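Local coordinates for protein lectin 2 (Agrocybe aegerita, PDB 4TQJ) that recognises non-reducing terminal N-acetylglucosamine on glycans, as a sugar-binding lectin built on a beta-propeller scaffold, at residues A[132-137]-A[174-179]. The protein carries 1 engineered substitution. Residues are numbered along the deposited sequence; the frame is centred on the assembly and turned at random.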
# COMPACT_ATOMS: atom_id res chain seq x y z
N ILE A 132 24.09 -3.96 7.49
CA ILE A 132 25.35 -3.24 7.43
C ILE A 132 25.60 -2.53 8.74
O ILE A 132 24.78 -1.73 9.20
CB ILE A 132 25.42 -2.28 6.21
CG1 ILE A 132 26.68 -1.41 6.24
CG2 ILE A 132 24.19 -1.41 6.11
CD1 ILE A 132 26.98 -0.81 4.86
N GLY A 133 26.73 -2.83 9.37
CA GLY A 133 27.04 -2.25 10.66
C GLY A 133 28.38 -1.56 10.66
O GLY A 133 29.35 -2.09 10.13
N PHE A 134 28.42 -0.37 11.24
CA PHE A 134 29.68 0.35 11.39
C PHE A 134 30.23 -0.01 12.76
O PHE A 134 29.87 0.60 13.76
CB PHE A 134 29.45 1.86 11.26
CG PHE A 134 29.14 2.31 9.84
CD1 PHE A 134 30.16 2.72 8.99
CD2 PHE A 134 27.84 2.30 9.36
CE1 PHE A 134 29.89 3.12 7.68
CE2 PHE A 134 27.56 2.71 8.04
CZ PHE A 134 28.58 3.12 7.21
N GLY A 135 31.09 -1.02 12.78
CA GLY A 135 31.55 -1.60 14.03
C GLY A 135 32.94 -1.16 14.47
O GLY A 135 33.35 -0.03 14.22
N GLU A 136 33.65 -2.06 15.13
CA GLU A 136 34.94 -1.73 15.71
C GLU A 136 36.01 -1.65 14.63
O GLU A 136 36.63 -0.59 14.44
CB GLU A 136 35.31 -2.74 16.81
CG GLU A 136 36.36 -2.26 17.78
CD GLU A 136 35.85 -1.28 18.83
OE1 GLU A 136 34.62 -1.05 18.92
OE2 GLU A 136 36.69 -0.74 19.57
N LYS A 137 36.21 -2.74 13.91
CA LYS A 137 37.29 -2.82 12.92
C LYS A 137 36.89 -2.26 11.56
O LYS A 137 37.68 -2.25 10.62
CB LYS A 137 37.77 -4.26 12.77
CG LYS A 137 38.31 -4.90 14.04
CD LYS A 137 38.86 -6.30 13.71
CE LYS A 137 38.92 -7.21 14.94
NZ LYS A 137 39.87 -6.73 15.98
N ARG A 174 28.05 9.22 9.82
CA ARG A 174 28.21 8.19 8.81
C ARG A 174 26.85 7.83 8.23
O ARG A 174 25.98 7.35 8.94
CB ARG A 174 28.91 6.96 9.40
CG ARG A 174 30.44 7.16 9.55
CD ARG A 174 31.04 6.18 10.56
NE ARG A 174 30.57 6.49 11.91
CZ ARG A 174 30.85 5.77 13.00
NH1 ARG A 174 31.61 4.69 12.92
NH2 ARG A 174 30.36 6.15 14.17
N PHE A 175 26.70 8.09 6.93
CA PHE A 175 25.42 7.91 6.24
C PHE A 175 25.61 6.98 5.04
O PHE A 175 26.73 6.69 4.64
CB PHE A 175 24.89 9.25 5.72
CG PHE A 175 24.68 10.32 6.77
CD1 PHE A 175 24.68 11.66 6.40
CD2 PHE A 175 24.43 10.00 8.09
CE1 PHE A 175 24.46 12.66 7.32
CE2 PHE A 175 24.22 11.00 9.03
CZ PHE A 175 24.23 12.34 8.64
N LEU A 176 24.51 6.55 4.45
CA LEU A 176 24.55 5.78 3.22
C LEU A 176 23.70 6.54 2.20
O LEU A 176 22.60 6.95 2.51
CB LEU A 176 23.99 4.38 3.43
CG LEU A 176 24.67 3.48 4.47
CD1 LEU A 176 23.82 2.22 4.71
CD2 LEU A 176 26.09 3.14 4.04
N ALA A 177 24.24 6.76 1.01
CA ALA A 177 23.53 7.48 -0.03
C ALA A 177 24.20 7.22 -1.36
O ALA A 177 25.39 6.95 -1.40
CB ALA A 177 23.52 8.98 0.27
N ASP A 178 23.45 7.30 -2.44
CA ASP A 178 24.06 7.20 -3.75
C ASP A 178 24.61 8.56 -4.15
O ASP A 178 23.85 9.46 -4.50
CB ASP A 178 23.05 6.72 -4.80
CG ASP A 178 23.71 6.45 -6.13
OD1 ASP A 178 24.95 6.49 -6.20
OD2 ASP A 178 22.98 6.21 -7.11
N VAL A 179 25.93 8.70 -4.07
CA VAL A 179 26.60 9.92 -4.51
C VAL A 179 27.34 9.70 -5.83
O VAL A 179 27.59 10.65 -6.57
CB VAL A 179 27.59 10.45 -3.45
CG1 VAL A 179 26.88 10.75 -2.14
CG2 VAL A 179 28.70 9.45 -3.21
O HOH W 1 31.73 2.63 14.96
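At this interface between adjacent blades of the beta-propeller, Ile132 and Phe134 of one blade meet Leu176 and the aliphatic part of Arg174 from the next. Segment 132-137 lies on strand 130-134, the second of its sheet, and segment 174-179 on strand 173-177 of the following one; their strand portions run roughly antiparallel, at 152°, with axes 9.8 Å apart, and no direct hydrogen bond joins the two segments. The tips of Ile132 and Leu176 meet head-on, CG2 of Ile132 standing 3.9 Å from CD1 of Leu176. The other methyl of Leu176, CD2, sits at the edge of the Phe134 ring, 4.0 Å from CZ. Arg174 and Phe134 lie alongside each other, pointing opposite ways: Arg174 CB is centred 4.3 Å above one ring face, and Arg174 CD comes within 3.9 Å of Phe134 CD1. Tyr119 and Ile187, from strands of the two blades, help close this buried interface. A bend at chi3 (-68°) brings Arg174 NH1 beside Phe134 CB, at 3.9 Å, with the guanidinium plane inclined 61° to the ring. There NH1 bonds to Phe160 O and also donates to a water, 2.9 Å away, which bridges it to Phe134 O at 3.0 Å.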